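Local coordinates for protein pseudoalteromonas arctica PAMC 21717 (PDB 5YL7) that probably hydrolyses peptide bonds as a cold-active, calcium-binding serine protease of the subtilase family, at residues P6-D9 with Y14-Q17; L21-A26 with A119-N124; S33-A38 with V290-K295; T102-T107 with A283-A288. One frame throughout, in Å; residues are numbered along the deposited sequence.

Contact 1 (P6-D9 with Y14-Q17)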
# COMPACT_ATOMS: atom_id res chain seq x y z
N PRO A 6 10.46 12.41 14.82
CA PRO A 6 9.77 13.54 15.41
C PRO A 6 8.34 13.68 14.98
O PRO A 6 7.54 14.31 15.66
CB PRO A 6 10.60 14.74 14.97
CG PRO A 6 11.38 14.18 13.75
CD PRO A 6 11.68 12.79 14.06
N ARG A 7 7.95 13.14 13.81
CA ARG A 7 6.56 13.15 13.40
C ARG A 7 5.75 11.93 13.85
O ARG A 7 4.56 11.84 13.50
CB ARG A 7 6.45 13.34 11.89
CG ARG A 7 7.09 14.59 11.38
CD ARG A 7 6.48 15.82 11.88
NE ARG A 7 5.15 16.04 11.39
CZ ARG A 7 4.80 16.58 10.26
NH1 ARG A 7 5.67 16.92 9.32
NH2 ARG A 7 3.49 16.74 10.00
N PHE A 8 6.31 10.99 14.57
CA PHE A 8 5.57 9.82 15.05
C PHE A 8 4.33 10.20 15.75
O PHE A 8 3.28 9.59 15.53
CB PHE A 8 6.44 8.94 15.92
CG PHE A 8 5.72 7.75 16.46
CD1 PHE A 8 5.43 6.63 15.69
CD2 PHE A 8 5.27 7.79 17.76
CE1 PHE A 8 4.71 5.60 16.27
CE2 PHE A 8 4.58 6.78 18.31
CZ PHE A 8 4.30 5.68 17.58
N ASP A 9 4.35 11.21 16.62
CA ASP A 9 3.16 11.53 17.33
C ASP A 9 2.01 12.00 16.45
O ASP A 9 0.83 11.84 16.80
CB ASP A 9 3.41 12.65 18.42
CG ASP A 9 4.13 12.11 19.64
OD1 ASP A 9 4.36 10.88 19.83
OD2 ASP A 9 4.56 13.02 20.39
N TYR A 14 -0.82 4.80 13.80
CA TYR A 14 0.03 3.77 14.33
C TYR A 14 -0.23 3.39 15.76
O TYR A 14 0.13 2.29 16.15
CB TYR A 14 1.50 4.16 14.21
CG TYR A 14 2.07 4.32 12.78
CD1 TYR A 14 1.39 3.83 11.66
CD2 TYR A 14 3.28 4.96 12.61
CE1 TYR A 14 1.96 3.97 10.42
CE2 TYR A 14 3.84 5.07 11.38
CZ TYR A 14 3.19 4.57 10.27
OH TYR A 14 3.75 4.69 8.98
N TYR A 15 -0.84 4.29 16.53
CA TYR A 15 -0.83 4.05 17.99
C TYR A 15 -2.06 4.52 18.73
O TYR A 15 -2.18 4.08 19.92
CB TYR A 15 0.38 4.78 18.64
CG TYR A 15 0.29 6.26 18.65
CD1 TYR A 15 -0.30 6.93 19.70
CD2 TYR A 15 0.81 7.07 17.65
CE1 TYR A 15 -0.41 8.23 19.78
CE2 TYR A 15 0.72 8.40 17.61
CZ TYR A 15 0.06 9.07 18.74
OH TYR A 15 -0.11 10.39 18.77
N GLU A 16 -2.91 5.36 18.23
CA GLU A 16 -4.10 5.81 19.09
C GLU A 16 -5.06 4.65 19.25
O GLU A 16 -5.22 3.77 18.42
CB GLU A 16 -4.81 6.96 18.43
CG GLU A 16 -4.13 8.23 18.62
CD GLU A 16 -4.92 9.44 18.21
OE1 GLU A 16 -5.95 9.35 17.54
OE2 GLU A 16 -4.48 10.59 18.53
N GLN A 17 -5.78 4.65 20.41
CA GLN A 17 -6.67 3.53 20.69
C GLN A 17 -7.85 3.42 19.73
O GLN A 17 -8.23 2.33 19.36
CB GLN A 17 -7.18 3.67 22.18
CG GLN A 17 -6.05 3.42 23.20
CD GLN A 17 -5.42 2.06 23.05
OE1 GLN A 17 -6.14 1.05 23.04
NE2 GLN A 17 -4.07 2.02 22.90

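Contact 2 (L21-A26 with A119-N124)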
# COMPACT_ATOMS: atom_id res chain seq x y z
N LEU A 21 -3.26 1.25 14.66
CA LEU A 21 -2.88 -0.11 14.32
C LEU A 21 -2.27 -0.94 15.45
O LEU A 21 -1.89 -2.08 15.25
CB LEU A 21 -1.93 -0.09 13.12
CG LEU A 21 -2.00 -1.24 12.14
CD1 LEU A 21 -3.27 -1.25 11.32
CD2 LEU A 21 -0.76 -1.26 11.28
N ASN A 22 -2.09 -0.33 16.64
CA ASN A 22 -1.53 -1.00 17.81
C ASN A 22 -0.13 -1.52 17.53
O ASN A 22 0.19 -2.65 17.88
CB ASN A 22 -2.48 -2.12 18.31
CG ASN A 22 -2.26 -2.48 19.75
OD1 ASN A 22 -1.80 -1.63 20.55
ND2 ASN A 22 -2.56 -3.72 20.08
N LEU A 23 0.69 -0.63 16.94
CA LEU A 23 2.07 -0.98 16.54
C LEU A 23 3.10 -1.01 17.68
O LEU A 23 3.96 -1.89 17.63
CB LEU A 23 2.50 -0.11 15.43
CG LEU A 23 1.98 -0.59 14.07
CD1 LEU A 23 2.02 0.55 13.05
CD2 LEU A 23 2.77 -1.82 13.57
N PRO A 24 3.09 -0.07 18.65
CA PRO A 24 4.24 -0.10 19.59
C PRO A 24 4.46 -1.43 20.25
O PRO A 24 5.68 -1.87 20.32
CB PRO A 24 3.83 1.02 20.56
CG PRO A 24 3.13 2.04 19.70
CD PRO A 24 2.28 1.14 18.79
N THR A 25 3.48 -2.13 20.69
CA THR A 25 3.65 -3.41 21.27
C THR A 25 4.12 -4.46 20.29
O THR A 25 4.94 -5.35 20.53
CB THR A 25 2.33 -3.91 22.00
OG1 THR A 25 2.20 -2.99 23.08
CG2 THR A 25 2.50 -5.38 22.46
N ALA A 26 3.59 -4.37 19.01
CA ALA A 26 4.07 -5.28 17.99
C ALA A 26 5.57 -5.18 17.75
O ALA A 26 6.23 -6.21 17.57
CB ALA A 26 3.28 -5.03 16.69
N ALA A 119 7.73 7.37 10.85
CA ALA A 119 8.01 5.98 10.96
C ALA A 119 7.23 5.17 9.94
O ALA A 119 6.28 5.69 9.33
CB ALA A 119 7.71 5.51 12.39
N GLY A 120 7.67 3.95 9.75
CA GLY A 120 7.01 3.00 8.86
C GLY A 120 6.48 1.85 9.66
O GLY A 120 6.94 1.50 10.75
N VAL A 121 5.46 1.12 9.14
CA VAL A 121 4.85 0.01 9.86
C VAL A 121 5.81 -1.14 9.98
O VAL A 121 5.91 -1.75 11.06
CB VAL A 121 3.56 -0.41 9.12
CG1 VAL A 121 2.99 -1.67 9.72
CG2 VAL A 121 2.54 0.73 9.17
N ALA A 122 6.44 -1.52 8.89
CA ALA A 122 7.41 -2.62 8.84
C ALA A 122 8.76 -2.02 8.52
O ALA A 122 9.34 -2.25 7.47
CB ALA A 122 7.02 -3.70 7.87
N TYR A 123 9.31 -1.26 9.49
CA TYR A 123 10.42 -0.36 9.23
C TYR A 123 11.77 -1.06 9.05
O TYR A 123 12.72 -0.38 8.56
CB TYR A 123 10.49 0.75 10.26
CG TYR A 123 10.62 0.31 11.68
CD1 TYR A 123 11.84 -0.12 12.21
CD2 TYR A 123 9.58 0.38 12.53
CE1 TYR A 123 11.99 -0.42 13.57
CE2 TYR A 123 9.69 0.05 13.87
CZ TYR A 123 10.91 -0.31 14.36
OH TYR A 123 11.03 -0.53 15.74
N ASN A 124 11.86 -2.34 9.35
CA ASN A 124 13.10 -3.11 9.00
C ASN A 124 12.91 -4.03 7.81
O ASN A 124 13.81 -4.73 7.44
CB ASN A 124 13.62 -3.87 10.22
CG ASN A 124 14.32 -2.99 11.21
OD1 ASN A 124 14.94 -2.00 10.88
ND2 ASN A 124 14.07 -3.28 12.47

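Contact 3 (S33-A38 with V290-K295)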
# COMPACT_ATOMS: atom_id res chain seq x y z
N SER A 33 12.11 -7.29 9.72
CA SER A 33 13.51 -7.66 9.27
C SER A 33 13.52 -8.89 8.40
O SER A 33 12.90 -9.89 8.72
CB SER A 33 14.31 -8.05 10.49
OG SER A 33 14.41 -7.01 11.39
N GLY A 34 14.19 -8.79 7.22
CA GLY A 34 14.33 -9.89 6.33
C GLY A 34 13.17 -10.06 5.33
O GLY A 34 13.23 -10.98 4.51
N VAL A 35 12.16 -9.24 5.43
CA VAL A 35 10.96 -9.37 4.58
C VAL A 35 10.98 -8.30 3.51
O VAL A 35 11.49 -7.21 3.69
CB VAL A 35 9.71 -9.24 5.51
CG1 VAL A 35 8.48 -9.42 4.69
CG2 VAL A 35 9.78 -10.25 6.63
N VAL A 36 10.42 -8.69 2.34
CA VAL A 36 10.35 -7.82 1.17
C VAL A 36 8.88 -7.56 0.82
O VAL A 36 8.10 -8.52 0.68
CB VAL A 36 11.10 -8.43 -0.02
CG1 VAL A 36 10.94 -7.60 -1.27
CG2 VAL A 36 12.57 -8.57 0.31
N VAL A 37 8.56 -6.28 0.68
CA VAL A 37 7.24 -5.83 0.25
C VAL A 37 7.33 -5.17 -1.06
O VAL A 37 8.05 -4.17 -1.20
CB VAL A 37 6.56 -4.91 1.33
CG1 VAL A 37 5.16 -4.50 0.87
CG2 VAL A 37 6.54 -5.54 2.71
N ALA A 38 6.60 -5.64 -2.07
CA ALA A 38 6.52 -4.95 -3.37
C ALA A 38 5.36 -3.98 -3.33
O ALA A 38 4.24 -4.36 -2.99
CB ALA A 38 6.43 -5.97 -4.49
N VAL A 290 1.75 -5.03 8.35
CA VAL A 290 1.51 -6.11 9.31
C VAL A 290 1.74 -7.44 8.71
O VAL A 290 2.28 -8.34 9.42
CB VAL A 290 0.14 -5.94 10.02
CG1 VAL A 290 -0.09 -7.07 11.02
CG2 VAL A 290 0.07 -4.60 10.74
N ALA A 291 1.39 -7.66 7.45
CA ALA A 291 1.75 -8.92 6.80
C ALA A 291 3.26 -9.16 6.84
O ALA A 291 3.68 -10.33 7.07
CB ALA A 291 1.24 -8.91 5.35
N ALA A 292 4.07 -8.15 6.66
CA ALA A 292 5.50 -8.26 6.80
C ALA A 292 5.89 -8.56 8.22
O ALA A 292 6.87 -9.37 8.40
CB ALA A 292 6.22 -7.02 6.25
N LEU A 293 5.28 -7.99 9.23
CA LEU A 293 5.59 -8.33 10.63
C LEU A 293 5.31 -9.78 10.84
O LEU A 293 6.12 -10.52 11.48
CB LEU A 293 4.83 -7.47 11.61
CG LEU A 293 4.97 -5.97 11.46
CD1 LEU A 293 4.23 -5.26 12.60
CD2 LEU A 293 6.43 -5.54 11.39
N ILE A 294 4.17 -10.27 10.41
CA ILE A 294 3.81 -11.67 10.50
C ILE A 294 4.82 -12.50 9.85
O ILE A 294 5.22 -13.59 10.43
CB ILE A 294 2.38 -11.91 9.87
CG1 ILE A 294 1.32 -11.30 10.72
CG2 ILE A 294 2.15 -13.38 9.64
CD1 ILE A 294 -0.02 -11.10 9.96
N LYS A 295 5.30 -12.21 8.66
CA LYS A 295 6.27 -13.03 7.93
C LYS A 295 7.61 -13.04 8.66
O LYS A 295 8.27 -14.10 8.58
CB LYS A 295 6.38 -12.52 6.49
CG LYS A 295 7.17 -13.41 5.58
CD LYS A 295 6.46 -14.72 5.33
CE LYS A 295 7.13 -15.51 4.22
NZ LYS A 295 6.55 -16.76 3.92

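Contact 4 (T102-T107 with A283-A288)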
# COMPACT_ATOMS: atom_id res chain seq x y z
N THR A 102 5.17 7.12 -3.27
CA THR A 102 6.13 7.54 -2.23
C THR A 102 5.45 7.56 -0.87
O THR A 102 6.00 7.11 0.11
CB THR A 102 6.63 8.92 -2.57
OG1 THR A 102 7.39 8.88 -3.83
CG2 THR A 102 7.59 9.47 -1.49
N HIS A 103 4.18 7.99 -0.86
CA HIS A 103 3.38 8.00 0.36
C HIS A 103 3.13 6.60 0.86
O HIS A 103 3.39 6.21 2.01
CB HIS A 103 2.14 8.84 0.12
CG HIS A 103 1.39 9.25 1.34
ND1 HIS A 103 0.59 8.39 2.04
CD2 HIS A 103 1.39 10.43 1.98
CE1 HIS A 103 0.12 9.06 3.10
NE2 HIS A 103 0.58 10.30 3.07
N VAL A 104 2.65 5.75 -0.05
CA VAL A 104 2.36 4.34 0.28
C VAL A 104 3.61 3.62 0.71
O VAL A 104 3.58 2.89 1.73
CB VAL A 104 1.69 3.66 -0.97
CG1 VAL A 104 1.58 2.17 -0.78
CG2 VAL A 104 0.32 4.23 -1.20
N ALA A 105 4.70 3.76 -0.02
CA ALA A 105 5.92 3.08 0.40
C ALA A 105 6.39 3.50 1.80
O ALA A 105 6.94 2.67 2.51
CB ALA A 105 7.03 3.26 -0.63
N GLY A 106 6.24 4.80 2.10
CA GLY A 106 6.60 5.24 3.45
C GLY A 106 5.77 4.67 4.56
O GLY A 106 6.28 4.39 5.65
N THR A 107 4.47 4.41 4.27
CA THR A 107 3.68 3.74 5.28
C THR A 107 4.19 2.34 5.51
O THR A 107 4.27 1.85 6.65
CB THR A 107 2.16 3.72 4.90
OG1 THR A 107 1.76 5.10 4.76
CG2 THR A 107 1.35 2.98 5.86
N ALA A 283 -4.91 2.81 3.87
CA ALA A 283 -5.21 1.68 4.76
C ALA A 283 -4.46 0.43 4.35
O ALA A 283 -3.88 -0.29 5.18
CB ALA A 283 -6.73 1.45 4.74
N ALA A 284 -4.45 0.11 3.06
CA ALA A 284 -3.76 -1.10 2.56
C ALA A 284 -2.31 -1.23 3.01
O ALA A 284 -1.98 -2.32 3.49
CB ALA A 284 -3.92 -1.21 1.04
N PRO A 285 -1.50 -0.21 2.93
CA PRO A 285 -0.03 -0.42 3.32
C PRO A 285 0.09 -0.62 4.80
O PRO A 285 1.11 -1.21 5.21
CB PRO A 285 0.66 0.81 2.79
CG PRO A 285 -0.48 1.82 2.64
CD PRO A 285 -1.60 1.04 2.14
N HIS A 286 -0.83 -0.17 5.63
CA HIS A 286 -0.81 -0.59 7.04
C HIS A 286 -0.91 -2.07 7.12
O HIS A 286 -0.19 -2.75 7.91
CB HIS A 286 -1.91 0.10 7.84
CG HIS A 286 -1.70 1.56 8.16
ND1 HIS A 286 -2.09 2.59 7.35
CD2 HIS A 286 -1.12 2.16 9.26
CE1 HIS A 286 -1.76 3.73 7.97
NE2 HIS A 286 -1.19 3.50 9.12
N VAL A 287 -1.86 -2.67 6.39
CA VAL A 287 -2.06 -4.10 6.41
C VAL A 287 -0.88 -4.85 5.75
O VAL A 287 -0.46 -5.89 6.30
CB VAL A 287 -3.39 -4.46 5.76
CG1 VAL A 287 -3.65 -5.96 5.73
CG2 VAL A 287 -4.49 -3.72 6.44
N ALA A 288 -0.33 -4.33 4.68
CA ALA A 288 0.84 -4.94 4.06
C ALA A 288 1.98 -4.92 5.03
O ALA A 288 2.72 -5.89 5.10
CB ALA A 288 1.17 -4.22 2.76

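Contact 1 (P6-D9 with Y14-Q17)
Tyr-15 and Phe-8 meet as two slid-apart rings, and the same tyrosine ends in a hydrogen bond to the backbone. Its OH donates to Asp-9 O at 2.6 Å, with a C=O...O angle of 129°. The donor lies in the carbonyl plane and takes one lone pair, while Asp-9 O sits in the plane of the Tyr-15 ring at its edge, so that bond anchors the hydroxyl end of Tyr-15. Beside it, Tyr-15 CE2 passes Phe-8 O at 3.5 Å. The aromatic overlap is slight, for the ring centroids are 5.2 Å apart. The planes are turned 30° from each other, and the nearest carbons, Phe-8 CZ and Tyr-15 CD2, are separated by 3.8 Å. Tyr-15 reaches this place with CG between its backbone N and carbonyl carbon (chi1 69°). Phe-8 also touches Tyr-14, its CE1 lying 4.0 Å from Tyr-14 CD2 at the edge of the tyrosine ring. Further out, Tyr-14 OH is hydrogen-bonded to Ala-119 O and its ring meets that of His-286; a neighbouring tie is the salt bridge of Arg-7 with Asp-10. Phe-8 packs in addition on Pro-3 and Trp-27. The N-terminal loop and helix 12-15 thus pack together through aromatic side chains, and lie against helix 23-27 through Tyr-14 on Leu-23 and Tyr-15 on Pro-24.

Contact 2 (L21-A26 with A119-N124)
Val-121 packs against Leu-21 and Leu-23 mainly through methyl groups, with no hydrogen bond joining the two segments. Followed from its start, segment 119-124 is first tied to its surroundings by a bond from Ala-119 N to Gln-11 OE1, and then by way of Gly-120 comes to Val-121, which presents both its methyls to the leucines. CG1 stands anti to the backbone N (chi1 173°) and meets Leu-23 CD2 at 3.9 Å and Leu-21 CD2 at 4.1 Å, thereby serving two leucines with one carbon. CG2, the other branch, lies 3.9 Å from Leu-23 CD1. Each leucine side chain crosses the valine at about a right angle, and all three residues are buried. The carbonyl of Val-121 is satisfied by Trp-27 NE1, which fastens the backbone to helix 23-27 next to the apolar patch; Ala-122 then turns its methyl onto Ala-292 of helix 280-297, and Tyr-123 sets its ring edge-to-face with that of Trp-27. This loop directly follows Val-111, Asn-114, Glu-116 and Val-118, which with Asp-5 and Asp-49 bind a calcium ion in a site that resembles, and probably corresponds to, the high-affinity site of subtilisins. It leads into strand 126-131, and the contact joins it to the N-terminal helical region of a subtilisin-like fold.

Contact 3 (S33-A38 with V290-K295)
Lys-295, whose CB rests 4.1 Å from Val-35 CG2, has its NZ gripped by two carbonyl oxygens, those of Pro-299 and Ala-301. Its chain bends at chi2 (68°), so the aliphatic base stays beside Val-35 while the amine leads away to the chain beyond the helix. Across the contact itself there are no hydrogen bonds. Val-35 carries most of it: CG1 meets Ala-292 CB at 3.6 Å, and CG2 lies 3.5 Å from Ala-292 O, a van der Waals contact of the methyl with the helix carbonyl oxygen. Val-37, two residues on and in the strand, also points to the helix and sends CG2 to 3.9 Å from Ala-292 CB, which therefore fits against two valines at once. Cutting Val-35 back to an alanine would probably open a gap beside Ala-292 CB and take from the Lys-295 base its apolar neighbour. The small side chain of Ala-292 permits a close approach, with the CA atoms of Val-35 and Ala-292 6.0 Å apart. Strand 36-41 runs between strands 126-131 and 167-170, and helix 280-297 packing on this sheet is the helix-on-parallel-sheet layering of the subtilisin-like alpha/beta fold.

Contact 4 (T102-T107 with A283-A288)
Segments 102-107 and 283-288, of helices 100-109 and 280-297, run broadly in the same direction, their axes 8.7 Å apart at closest approach and crossing at -33°, with Thr-107 and Pro-285 as the nearest pair of CA atoms. The second helix is kinked at Pro-285, whose nitrogen makes no bond to the preceding turn, and the proline ring faces the first helix. Its CB lies 3.7 Å from Val-104 O and 3.9 Å from Val-104 CG1. The same CB touches Thr-107 CG2 at 3.8 Å. That methyl, placed anti to the backbone N, also stands over one face of the His-286 imidazole in a CH-pi contact, 3.9 Å from the centroid and 15° off the ring normal. The imidazole is held by both nitrogens: ND1 is bonded to Met-282 O one turn back, and NE2 to His-13 ND1. A leucine in place of His-286 would probably remove the side-chain bond to Met-282 O, leave His-13 ND1 without this partner and deprive the Thr-107 methyl of its flat support. Val-104 and Pro-285 also touch Asn-169 of the sheet, in the subtilisin-like core beside the probable active site. Since a carbonyl oxygen can only accept, ND1 should carry a proton, and a neutral ring would then accept at NE2; between the segments, which no hydrogen bond joins, contact is apolar, CH-pi and carbon-to-carbonyl.

In the fold
Contacts 1 and 2, with centres 10 Å apart, meet at Tyr-14 of contact 1, whose CE1 lies 3.5 Å from Val-121 CG2. Contact 2 is the hub: Val-121 N probably bonds to Thr-107 O of contact 4 at 2.9 Å, and Leu-21 CD2 meets Val-290 CG2 of contact 3 at 3.5 Å. Contacts 3 and 4 use successive parts of helix 280-297, their centres 12 Å apart, whereas contacts 1 and 3 are 21 Å apart and do not touch. Contact 4 borders the likely active site: Val-104 touches the probable catalytic triad of Asp-41, His-100 and Ser-281. Toward the periphery, the Phe-8 side chain is about 8 Å from a calcium ion.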